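Local coordinates for protein Cow rumen GH26 endo-mannanase (Metagenome, PDB 6UEH) that probably hydrolyses internal beta-1,4-mannosidic linkages of mannans such as galactomannan, as a ruminal family GH26 endo-mannanase with an accessory carbohydrate-binding-type domain, at residues 134-142 / 411-421. Sequence-based numbering, arbitrary orientation.
Sequences TFPDFSKVD and FYTLLNFVENK
Phe138 meets the helix 408-417 with the rim of its ring: Leu415 CD1 lies near the ring plane, 3.7 Å from Phe138 CE1, and Tyr412 OH lies in the ring plane, beside Phe138 CZ. Pro136 O lies over one face of Phe138, 3.5 Å above the plane and offset toward the rim. Phe411 approaches from the opposite direction and presents its ring edge, with CZ 4.0 Å from Phe138 CE1. Tyr412 takes Phe411 CD2 over the centre of one face, while Pro136 CG and CD rest at its edge. The amide of Asn420 stands almost perpendicular to the Phe138 ring (88°); Val141 CG2 packs 3.6 Å from Asn420 OD1, and Pro136 CB lies against ND2. Two waters bridge Asp142 O and Lys421 O, each donating to both carbonyls. Asn420 follows directly on the Schellman motif that ends the helix, in which Glu419 is the C-prime residue and Asn420 N reaches Leu415 O (2.8 Å). His442 stacks on Phe135, and Tyr165 meets Phe138 edge-to-face. The contact thus packs the linker that leaves the CBM6-type beta-sandwich against the C-terminal turns of helix 408-417 and the turn after it, on the outside of the GH26 (beta/alpha)8 barrel.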
loop_
_atom_site.group_PDB
_atom_site.type_symbol
_atom_site.label_atom_id
_atom_site.label_comp_id
_atom_site.label_asym_id
_atom_site.label_seq_id
_atom_site.Cartn_x
_atom_site.Cartn_y
_atom_site.Cartn_z
ATOM N N THR A 134 -12.001 13.085 11.603
ATOM C CA THR A 134 -10.979 12.924 12.625
ATOM C C THR A 134 -10.037 11.822 12.160
ATOM O O THR A 134 -10.479 10.771 11.699
ATOM C CB THR A 134 -11.579 12.575 13.998
ATOM O OG1 THR A 134 -12.242 11.309 13.927
ATOM C CG2 THR A 134 -12.580 13.637 14.425
ATOM N N PHE A 135 -8.739 12.067 12.270
ATOM C CA PHE A 135 -7.759 11.160 11.688
ATOM C C PHE A 135 -7.027 10.357 12.756
ATOM O O PHE A 135 -6.948 10.784 13.909
ATOM C CB PHE A 135 -6.769 11.955 10.830
ATOM C CG PHE A 135 -7.434 12.831 9.808
ATOM C CD1 PHE A 135 -7.881 12.303 8.609
ATOM C CD2 PHE A 135 -7.629 14.181 10.055
ATOM C CE1 PHE A 135 -8.503 13.104 7.669
ATOM C CE2 PHE A 135 -8.250 14.988 9.121
ATOM C CZ PHE A 135 -8.686 14.447 7.924
ATOM N N PRO A 136 -6.511 9.175 12.379
ATOM C CA PRO A 136 -5.709 8.359 13.294
ATOM C C PRO A 136 -4.511 9.124 13.841
ATOM O O PRO A 136 -3.921 9.933 13.125
ATOM C CB PRO A 136 -5.252 7.193 12.413
ATOM C CG PRO A 136 -6.301 7.084 11.367
ATOM C CD PRO A 136 -6.737 8.494 11.091
ATOM N N ASP A 137 -4.169 8.881 15.101
ATOM C CA ASP A 137 -2.973 9.470 15.686
ATOM C C ASP A 137 -1.751 8.695 15.200
ATOM O O ASP A 137 -1.383 7.673 15.779
ATOM C CB ASP A 137 -3.048 9.460 17.215
ATOM C CG ASP A 137 -2.020 10.377 17.859
ATOM O OD1 ASP A 137 -0.985 10.670 17.222
ATOM O OD2 ASP A 137 -2.247 10.808 19.009
ATOM N N PHE A 138 -1.132 9.189 14.131
ATOM C CA PHE A 138 0.011 8.514 13.526
ATOM C C PHE A 138 1.246 8.577 14.419
ATOM O O PHE A 138 2.106 7.698 14.364
ATOM C CB PHE A 138 0.331 9.123 12.158
ATOM C CG PHE A 138 -0.799 9.026 11.171
ATOM C CD1 PHE A 138 -1.210 7.794 10.687
ATOM C CD2 PHE A 138 -1.442 10.165 10.717
ATOM C CE1 PHE A 138 -2.245 7.701 9.776
ATOM C CE2 PHE A 138 -2.478 10.079 9.803
ATOM C CZ PHE A 138 -2.880 8.845 9.333
ATOM N N SER A 139 1.328 9.616 15.243
ATOM C CA SER A 139 2.483 9.807 16.114
ATOM C C SER A 139 2.498 8.802 17.261
ATOM O O SER A 139 3.536 8.576 17.881
ATOM C CB SER A 139 2.502 11.232 16.674
ATOM O OG SER A 139 1.414 11.443 17.557
ATOM N N LYS A 140 1.344 8.206 17.541
ATOM C CA LYS A 140 1.227 7.272 18.657
ATOM C C LYS A 140 1.407 5.821 18.223
ATOM O O LYS A 140 1.287 4.906 19.035
ATOM C CB LYS A 140 -0.122 7.445 19.358
ATOM C CG LYS A 140 -0.160 8.618 20.325
ATOM C CD LYS A 140 0.856 8.434 21.444
ATOM C CE LYS A 140 0.981 9.685 22.298
ATOM N NZ LYS A 140 -0.313 10.061 22.934
ATOM N N VAL A 141 1.693 5.613 16.942
ATOM C CA VAL A 141 2.015 4.280 16.452
ATOM C C VAL A 141 3.328 3.810 17.070
ATOM O O VAL A 141 4.351 4.478 16.938
ATOM C CB VAL A 141 2.135 4.245 14.916
ATOM C CG1 VAL A 141 2.582 2.866 14.451
ATOM C CG2 VAL A 141 0.816 4.637 14.265
ATOM N N ASP A 142 3.297 2.673 17.756
ATOM C CA ASP A 142 4.512 2.134 18.361
ATOM C C ASP A 142 5.438 1.584 17.282
ATOM O O ASP A 142 5.048 0.717 16.498
ATOM C CB ASP A 142 4.179 1.045 19.381
ATOM C CG ASP A 142 5.423 0.416 19.990
ATOM O OD1 ASP A 142 6.449 1.114 20.119
ATOM O OD2 ASP A 142 5.375 -0.780 20.335
ATOM N N PHE A 411 -5.046 3.603 1.164
ATOM C CA PHE A 411 -4.244 3.848 2.354
ATOM C C PHE A 411 -4.988 3.427 3.620
ATOM O O PHE A 411 -4.445 2.709 4.458
ATOM C CB PHE A 411 -3.842 5.321 2.451
ATOM C CG PHE A 411 -3.096 5.655 3.710
ATOM C CD1 PHE A 411 -1.745 5.364 3.827
ATOM C CD2 PHE A 411 -3.746 6.247 4.783
ATOM C CE1 PHE A 411 -1.058 5.661 4.990
ATOM C CE2 PHE A 411 -3.064 6.547 5.948
ATOM C CZ PHE A 411 -1.718 6.255 6.050
ATOM N N TYR A 412 -6.236 3.858 3.756
ATOM C CA TYR A 412 -6.973 3.590 4.986
ATOM C C TYR A 412 -7.505 2.160 5.057
ATOM O O TYR A 412 -7.740 1.639 6.147
ATOM C CB TYR A 412 -8.100 4.609 5.157
ATOM C CG TYR A 412 -7.563 5.934 5.639
ATOM C CD1 TYR A 412 -7.181 6.102 6.962
ATOM C CD2 TYR A 412 -7.395 7.002 4.767
ATOM C CE1 TYR A 412 -6.666 7.301 7.413
ATOM C CE2 TYR A 412 -6.882 8.208 5.211
ATOM C CZ TYR A 412 -6.519 8.350 6.536
ATOM O OH TYR A 412 -6.006 9.543 6.989
ATOM N N THR A 413 -7.674 1.520 3.905
ATOM C CA THR A 413 -8.005 0.098 3.884
ATOM C C THR A 413 -6.838 -0.708 4.457
ATOM O O THR A 413 -7.027 -1.580 5.311
ATOM C CB THR A 413 -8.329 -0.394 2.459
ATOM O OG1 THR A 413 -9.517 0.253 1.990
ATOM C CG2 THR A 413 -8.542 -1.904 2.441
ATOM N N LEU A 414 -5.632 -0.397 3.991
ATOM C CA LEU A 414 -4.423 -1.038 4.495
ATOM C C LEU A 414 -4.193 -0.707 5.967
ATOM O O LEU A 414 -3.744 -1.554 6.734
ATOM C CB LEU A 414 -3.208 -0.619 3.662
ATOM C CG LEU A 414 -3.193 -1.110 2.213
ATOM C CD1 LEU A 414 -2.001 -0.550 1.454
ATOM C CD2 LEU A 414 -3.185 -2.627 2.174
ATOM N N LEU A 415 -4.504 0.527 6.359
ATOM C CA LEU A 415 -4.321 0.955 7.744
ATOM C C LEU A 415 -5.195 0.143 8.684
ATOM O O LEU A 415 -4.743 -0.324 9.728
ATOM C CB LEU A 415 -4.621 2.451 7.891
ATOM C CG LEU A 415 -4.418 3.084 9.273
ATOM C CD1 LEU A 415 -3.879 4.495 9.132
ATOM C CD2 LEU A 415 -5.720 3.095 10.068
ATOM N N ASN A 416 -6.453 -0.025 8.305
ATOM C CA ASN A 416 -7.372 -0.787 9.128
ATOM C C ASN A 416 -7.055 -2.279 9.108
ATOM O O ASN A 416 -7.349 -2.983 10.073
ATOM C CB ASN A 416 -8.810 -0.524 8.687
ATOM C CG ASN A 416 -9.288 0.859 9.089
ATOM O OD1 ASN A 416 -9.594 1.103 10.255
ATOM N ND2 ASN A 416 -9.342 1.774 8.127
ATOM N N PHE A 417 -6.442 -2.751 8.023
ATOM C CA PHE A 417 -5.965 -4.133 7.955
ATOM C C PHE A 417 -5.041 -4.442 9.131
ATOM O O PHE A 417 -5.202 -5.453 9.812
ATOM C CB PHE A 417 -5.223 -4.400 6.642
ATOM C CG PHE A 417 -6.107 -4.860 5.514
ATOM C CD1 PHE A 417 -7.431 -5.197 5.736
ATOM C CD2 PHE A 417 -5.600 -4.969 4.227
ATOM C CE1 PHE A 417 -8.236 -5.624 4.694
ATOM C CE2 PHE A 417 -6.398 -5.396 3.184
ATOM C CZ PHE A 417 -7.718 -5.724 3.416
ATOM N N VAL A 418 -4.075 -3.561 9.364
ATOM C CA VAL A 418 -3.110 -3.758 10.440
ATOM C C VAL A 418 -3.497 -2.995 11.703
ATOM O O VAL A 418 -2.717 -2.930 12.651
ATOM C CB VAL A 418 -1.697 -3.326 10.009
ATOM C CG1 VAL A 418 -1.210 -4.194 8.856
ATOM C CG2 VAL A 418 -1.684 -1.854 9.624
ATOM N N GLU A 419 -4.702 -2.427 11.708
ATOM C CA GLU A 419 -5.217 -1.674 12.855
ATOM C C GLU A 419 -4.263 -0.558 13.277
ATOM O O GLU A 419 -4.047 -0.335 14.472
ATOM C CB GLU A 419 -5.485 -2.609 14.042
ATOM C CG GLU A 419 -6.460 -3.740 13.744
ATOM C CD GLU A 419 -6.665 -4.669 14.929
ATOM O OE1 GLU A 419 -6.237 -4.318 16.051
ATOM O OE2 GLU A 419 -7.253 -5.755 14.740
ATOM N N ASN A 420 -3.694 0.127 12.288
ATOM C CA ASN A 420 -2.746 1.218 12.514
ATOM C C ASN A 420 -1.576 0.824 13.422
ATOM O O ASN A 420 -1.082 1.639 14.202
ATOM C CB ASN A 420 -3.472 2.435 13.100
ATOM C CG ASN A 420 -2.679 3.721 12.940
ATOM O OD1 ASN A 420 -1.899 3.868 12.000
ATOM N ND2 ASN A 420 -2.874 4.656 13.862
ATOM N N LYS A 421 -1.137 -0.429 13.327
ATOM C CA LYS A 421 -0.006 -0.885 14.130
ATOM C C LYS A 421 1.285 -0.907 13.316
ATOM O O LYS A 421 2.376 -1.061 13.867
ATOM C CB LYS A 421 -0.285 -2.269 14.718
ATOM C CG LYS A 421 -1.480 -2.292 15.653
ATOM C CD LYS A 421 -1.470 -3.515 16.547
ATOM C CE LYS A 421 -2.693 -3.532 17.450
ATOM N NZ LYS A 421 -2.882 -2.229 18.148
HETATM O O HOH W 1 5.167 -0.138 13.985
HETATM O O HOH W 2 2.168 -0.743 16.757
#